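Local coordinates for protein predicted ATPase of the ABC class (Vibrio vulnificus, PDB 5D6A) that binds the ATP analogue AMP-PNP and probably hydrolyses ATP as an ABC-class ATPase, at residues R479-G491 with L503-Y517. Residues are numbered along the deposited sequence; the frame is centred on the assembly and turned at random.
Sequences RVSAKGKDSLRFG and LESSDEVNAIGWVWY
V480 turns CG1 away from its backbone N (chi1 -180°) and lays it over one face of W514, 3.7 Å from the centroid of the five-membered ring. W514 and W516 share a chi1 of -71°, but, two residues apart on the helix, W514 meets strand 480-483 and W516 strand 487-490. L488 pushes CD2 over a face of W516, 4.0 Å from the centroid of its six-membered ring, and rests the same methyl on I512 CG2. F490 offers a ring face to the edge of that indole in a T-shaped stack, centroids 5.3 Å apart and planes at 74°. Between these residues G513, without a side chain, lets the helix lie against V480 and L488. Farther along, V509 CG1 rests against both A482 CB and L488 CB, while A482 N gives a weak, bent hydrogen bond to N510 OD1 (2.9 Å). At the helix start K485 CD lies 3.3 Å from E504 O, beside the S505-E508 capping box; the E504 carboxylate is salt-bridged to R280. Helix 468-475 packs on V480 and F490, and helix 556-564 on W516. The contact packs helix 506-519 on one face of an antiparallel beta-hairpin, an alpha+beta arrangement within the MRB1590 C-terminal domain.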
loop_
_atom_site.group_PDB
_atom_site.type_symbol
_atom_site.label_atom_id
_atom_site.label_comp_id
_atom_site.label_asym_id
_atom_site.label_seq_id
_atom_site.Cartn_x
_atom_site.Cartn_y
_atom_site.Cartn_z
ATOM N N ARG A 479 12.131 -5.059 -19.895
ATOM C CA ARG A 479 12.155 -4.137 -18.765
ATOM C C ARG A 479 12.031 -4.974 -17.489
ATOM O O ARG A 479 11.153 -5.832 -17.400
ATOM C CB ARG A 479 10.957 -3.191 -18.904
ATOM C CG ARG A 479 11.162 -1.724 -18.557
ATOM C CD ARG A 479 11.614 -1.428 -17.140
ATOM N NE ARG A 479 11.380 -0.011 -16.841
ATOM C CZ ARG A 479 11.849 0.638 -15.780
ATOM N NH1 ARG A 479 11.560 1.922 -15.609
ATOM N NH2 ARG A 479 12.616 0.020 -14.897
ATOM N N VAL A 480 12.919 -4.753 -16.520
ATOM C CA VAL A 480 12.882 -5.494 -15.250
ATOM C C VAL A 480 13.335 -4.605 -14.099
ATOM O O VAL A 480 14.526 -4.341 -13.948
ATOM C CB VAL A 480 13.789 -6.745 -15.274
ATOM C CG1 VAL A 480 13.712 -7.478 -13.936
ATOM C CG2 VAL A 480 13.405 -7.678 -16.412
ATOM N N SER A 481 12.386 -4.152 -13.281
ATOM C CA SER A 481 12.696 -3.282 -12.146
ATOM C C SER A 481 11.594 -3.252 -11.107
ATOM O O SER A 481 10.435 -3.548 -11.392
ATOM C CB SER A 481 12.922 -1.851 -12.616
ATOM O OG SER A 481 13.973 -1.771 -13.560
ATOM N N ALA A 482 11.970 -2.849 -9.902
ATOM C CA ALA A 482 11.044 -2.755 -8.793
ATOM C C ALA A 482 10.874 -1.309 -8.356
ATOM O O ALA A 482 11.828 -0.527 -8.390
ATOM C CB ALA A 482 11.556 -3.585 -7.629
ATOM N N LYS A 483 9.648 -0.959 -7.970
ATOM C CA LYS A 483 9.337 0.364 -7.438
ATOM C C LYS A 483 9.060 0.161 -5.962
ATOM O O LYS A 483 7.910 0.001 -5.546
ATOM C CB LYS A 483 8.133 0.998 -8.135
ATOM C CG LYS A 483 8.392 1.394 -9.578
ATOM C CD LYS A 483 7.212 2.157 -10.162
ATOM C CE LYS A 483 7.500 2.623 -11.581
ATOM N NZ LYS A 483 6.371 3.407 -12.158
ATOM N N GLY A 484 10.130 0.147 -5.177
ATOM C CA GLY A 484 10.029 -0.075 -3.743
ATOM C C GLY A 484 9.802 -1.547 -3.473
ATOM O O GLY A 484 10.251 -2.400 -4.236
ATOM N N LYS A 485 9.100 -1.843 -2.385
ATOM C CA LYS A 485 8.799 -3.219 -2.003
ATOM C C LYS A 485 7.435 -3.660 -2.526
ATOM O O LYS A 485 7.196 -4.851 -2.721
ATOM C CB LYS A 485 8.791 -3.348 -0.477
ATOM C CG LYS A 485 10.090 -2.948 0.202
ATOM C CD LYS A 485 10.005 -3.072 1.720
ATOM C CE LYS A 485 8.973 -2.128 2.326
ATOM N NZ LYS A 485 8.966 -2.173 3.816
ATOM N N ASP A 486 6.551 -2.693 -2.754
ATOM C CA ASP A 486 5.180 -2.963 -3.179
ATOM C C ASP A 486 4.978 -3.395 -4.626
ATOM O O ASP A 486 4.081 -4.182 -4.901
ATOM C CB ASP A 486 4.309 -1.729 -2.916
ATOM C CG ASP A 486 4.174 -1.410 -1.440
ATOM O OD1 ASP A 486 4.668 -2.198 -0.604
ATOM O OD2 ASP A 486 3.564 -0.370 -1.116
ATOM N N SER A 487 5.791 -2.891 -5.548
ATOM C CA SER A 487 5.592 -3.207 -6.964
ATOM C C SER A 487 6.803 -3.803 -7.671
ATOM O O SER A 487 7.943 -3.514 -7.327
ATOM C CB SER A 487 5.146 -1.944 -7.708
ATOM O OG SER A 487 4.954 -2.198 -9.090
ATOM N N LEU A 488 6.522 -4.638 -8.668
ATOM C CA LEU A 488 7.547 -5.277 -9.490
ATOM C C LEU A 488 7.129 -5.216 -10.951
ATOM O O LEU A 488 6.078 -5.738 -11.323
ATOM C CB LEU A 488 7.751 -6.737 -9.091
ATOM C CG LEU A 488 8.652 -7.551 -10.035
ATOM C CD1 LEU A 488 10.028 -6.915 -10.192
ATOM C CD2 LEU A 488 8.766 -8.986 -9.549
ATOM N N ARG A 489 7.959 -4.585 -11.774
ATOM C CA ARG A 489 7.675 -4.462 -13.192
ATOM C C ARG A 489 8.462 -5.489 -14.005
ATOM O O ARG A 489 9.686 -5.582 -13.897
ATOM C CB ARG A 489 7.989 -3.055 -13.688
ATOM C CG ARG A 489 7.657 -2.869 -15.157
ATOM C CD ARG A 489 7.880 -1.448 -15.625
ATOM N NE ARG A 489 7.606 -1.320 -17.051
ATOM C CZ ARG A 489 7.626 -0.173 -17.721
ATOM N NH1 ARG A 489 7.898 0.968 -17.094
ATOM N NH2 ARG A 489 7.366 -0.168 -19.022
ATOM N N PHE A 490 7.736 -6.253 -14.816
ATOM C CA PHE A 490 8.320 -7.268 -15.672
ATOM C C PHE A 490 7.717 -7.019 -17.050
ATOM O O PHE A 490 6.619 -7.484 -17.360
ATOM C CB PHE A 490 7.990 -8.658 -15.129
ATOM C CG PHE A 490 8.757 -9.769 -15.786
ATOM C CD1 PHE A 490 10.089 -9.993 -15.459
ATOM C CD2 PHE A 490 8.143 -10.619 -16.695
ATOM C CE1 PHE A 490 10.802 -11.024 -16.050
ATOM C CE2 PHE A 490 8.849 -11.653 -17.285
ATOM C CZ PHE A 490 10.181 -11.856 -16.963
ATOM N N GLY A 491 8.437 -6.253 -17.863
ATOM C CA GLY A 491 7.959 -5.867 -19.184
ATOM C C GLY A 491 6.986 -4.714 -18.998
ATOM O O GLY A 491 7.330 -3.694 -18.399
ATOM N N LEU A 503 8.522 -9.101 3.179
ATOM C CA LEU A 503 9.635 -8.607 2.360
ATOM C C LEU A 503 10.324 -7.454 3.064
ATOM O O LEU A 503 9.667 -6.610 3.671
ATOM C CB LEU A 503 9.171 -8.172 0.970
ATOM C CG LEU A 503 8.815 -9.282 -0.019
ATOM C CD1 LEU A 503 8.293 -8.695 -1.323
ATOM C CD2 LEU A 503 10.021 -10.171 -0.284
ATOM N N GLU A 504 11.649 -7.425 2.968
ATOM C CA GLU A 504 12.459 -6.419 3.645
ATOM C C GLU A 504 12.978 -5.313 2.724
ATOM O O GLU A 504 12.851 -4.135 3.042
ATOM C CB GLU A 504 13.647 -7.110 4.313
ATOM C CG GLU A 504 14.561 -6.189 5.101
ATOM C CD GLU A 504 13.891 -5.568 6.311
ATOM O OE1 GLU A 504 12.954 -6.178 6.867
ATOM O OE2 GLU A 504 14.325 -4.474 6.718
ATOM N N SER A 505 13.564 -5.696 1.593
ATOM C CA SER A 505 14.157 -4.724 0.676
ATOM C C SER A 505 13.664 -4.830 -0.758
ATOM O O SER A 505 13.215 -5.888 -1.203
ATOM C CB SER A 505 15.679 -4.889 0.679
ATOM O OG SER A 505 16.297 -4.034 -0.270
ATOM N N SER A 506 13.759 -3.714 -1.480
ATOM C CA SER A 506 13.387 -3.687 -2.885
ATOM C C SER A 506 14.434 -4.482 -3.663
ATOM O O SER A 506 14.186 -4.900 -4.790
ATOM C CB SER A 506 13.307 -2.255 -3.409
ATOM O OG SER A 506 14.571 -1.633 -3.356
ATOM N N ASP A 507 15.608 -4.675 -3.051
ATOM C CA ASP A 507 16.687 -5.451 -3.669
ATOM C C ASP A 507 16.225 -6.866 -3.941
ATOM O O ASP A 507 16.504 -7.414 -4.999
ATOM C CB ASP A 507 17.934 -5.493 -2.779
ATOM C CG ASP A 507 18.608 -4.137 -2.640
ATOM O OD1 ASP A 507 18.057 -3.127 -3.127
ATOM O OD2 ASP A 507 19.699 -4.086 -2.036
ATOM N N GLU A 508 15.526 -7.467 -2.983
ATOM C CA GLU A 508 15.026 -8.826 -3.201
ATOM C C GLU A 508 13.876 -8.838 -4.216
ATOM O O GLU A 508 13.667 -9.837 -4.893
ATOM C CB GLU A 508 14.707 -9.583 -1.885
ATOM C CG GLU A 508 13.891 -8.847 -0.834
ATOM C CD GLU A 508 13.771 -9.618 0.479
ATOM O OE1 GLU A 508 13.952 -10.853 0.487
ATOM O OE2 GLU A 508 13.479 -8.983 1.512
ATOM N N VAL A 509 13.167 -7.718 -4.349
ATOM C CA VAL A 509 12.096 -7.612 -5.347
ATOM C C VAL A 509 12.748 -7.593 -6.735
ATOM O O VAL A 509 12.250 -8.223 -7.674
ATOM C CB VAL A 509 11.211 -6.364 -5.141
ATOM C CG1 VAL A 509 10.161 -6.262 -6.239
ATOM C CG2 VAL A 509 10.535 -6.409 -3.782
ATOM N N ASN A 510 13.860 -6.869 -6.862
ATOM C CA ASN A 510 14.598 -6.840 -8.122
ATOM C C ASN A 510 15.109 -8.235 -8.429
ATOM O O ASN A 510 15.020 -8.700 -9.563
ATOM C CB ASN A 510 15.770 -5.856 -8.070
ATOM C CG ASN A 510 15.331 -4.411 -8.200
ATOM O OD1 ASN A 510 14.416 -4.091 -8.964
ATOM N ND2 ASN A 510 16.010 -3.520 -7.485
ATOM N N ALA A 511 15.630 -8.903 -7.405
ATOM C CA ALA A 511 16.141 -10.256 -7.566
ATOM C C ALA A 511 15.030 -11.192 -8.025
ATOM O O ALA A 511 15.270 -12.082 -8.832
ATOM C CB ALA A 511 16.759 -10.755 -6.269
ATOM N N ILE A 512 13.817 -10.983 -7.511
ATOM C CA ILE A 512 12.670 -11.802 -7.907
ATOM C C ILE A 512 12.443 -11.646 -9.409
ATOM O O ILE A 512 12.221 -12.627 -10.120
ATOM C CB ILE A 512 11.392 -11.430 -7.115
ATOM C CG1 ILE A 512 11.513 -11.909 -5.661
ATOM C CG2 ILE A 512 10.160 -12.078 -7.737
ATOM C CD1 ILE A 512 10.407 -11.426 -4.744
ATOM N N GLY A 513 12.519 -10.410 -9.892
ATOM C CA GLY A 513 12.338 -10.139 -11.311
ATOM C C GLY A 513 13.421 -10.784 -12.156
ATOM O O GLY A 513 13.150 -11.267 -13.260
ATOM N N TRP A 514 14.653 -10.803 -11.650
ATOM C CA TRP A 514 15.750 -11.411 -12.405
ATOM C C TRP A 514 15.740 -12.945 -12.350
ATOM O O TRP A 514 16.409 -13.597 -13.150
ATOM C CB TRP A 514 17.097 -10.797 -12.024
ATOM C CG TRP A 514 17.190 -9.398 -12.545
ATOM C CD1 TRP A 514 17.055 -8.241 -11.835
ATOM C CD2 TRP A 514 17.359 -9.009 -13.913
ATOM N NE1 TRP A 514 17.161 -7.156 -12.668
ATOM C CE2 TRP A 514 17.350 -7.599 -13.951
ATOM C CE3 TRP A 514 17.535 -9.717 -15.110
ATOM C CZ2 TRP A 514 17.512 -6.879 -15.139
ATOM C CZ3 TRP A 514 17.697 -9.002 -16.291
ATOM C CH2 TRP A 514 17.683 -7.596 -16.296
ATOM N N VAL A 515 14.972 -13.512 -11.422
ATOM C CA VAL A 515 14.806 -14.961 -11.365
ATOM C C VAL A 515 13.818 -15.318 -12.464
ATOM O O VAL A 515 14.008 -16.286 -13.193
ATOM C CB VAL A 515 14.285 -15.446 -10.000
ATOM C CG1 VAL A 515 13.835 -16.898 -10.075
ATOM C CG2 VAL A 515 15.355 -15.265 -8.933
ATOM N N TRP A 516 12.765 -14.512 -12.574
ATOM C CA TRP A 516 11.747 -14.675 -13.616
ATOM C C TRP A 516 12.431 -14.643 -14.978
ATOM O O TRP A 516 12.144 -15.463 -15.848
ATOM C CB TRP A 516 10.734 -13.531 -13.527
ATOM C CG TRP A 516 9.818 -13.583 -12.329
ATOM C CD1 TRP A 516 9.979 -14.324 -11.191
ATOM C CD2 TRP A 516 8.679 -12.752 -12.101
ATOM N NE1 TRP A 516 8.962 -14.063 -10.306
ATOM C CE2 TRP A 516 8.157 -13.092 -10.835
ATOM C CE3 TRP A 516 8.031 -11.772 -12.858
ATOM C CZ2 TRP A 516 7.019 -12.488 -10.309
ATOM C CZ3 TRP A 516 6.900 -11.171 -12.335
ATOM C CH2 TRP A 516 6.404 -11.532 -11.070
ATOM N N TYR A 517 13.349 -13.692 -15.139
ATOM C CA TYR A 517 14.107 -13.533 -16.378
ATOM C C TYR A 517 14.814 -14.831 -16.754
ATOM O O TYR A 517 14.916 -15.164 -17.931
ATOM C CB TYR A 517 15.124 -12.389 -16.239
ATOM C CG TYR A 517 15.957 -12.133 -17.482
ATOM C CD1 TYR A 517 15.470 -11.343 -18.521
ATOM C CD2 TYR A 517 17.236 -12.670 -17.612
ATOM C CE1 TYR A 517 16.226 -11.104 -19.656
ATOM C CE2 TYR A 517 18.002 -12.437 -18.744
ATOM C CZ TYR A 517 17.493 -11.654 -19.766
ATOM O OH TYR A 517 18.248 -11.423 -20.893
#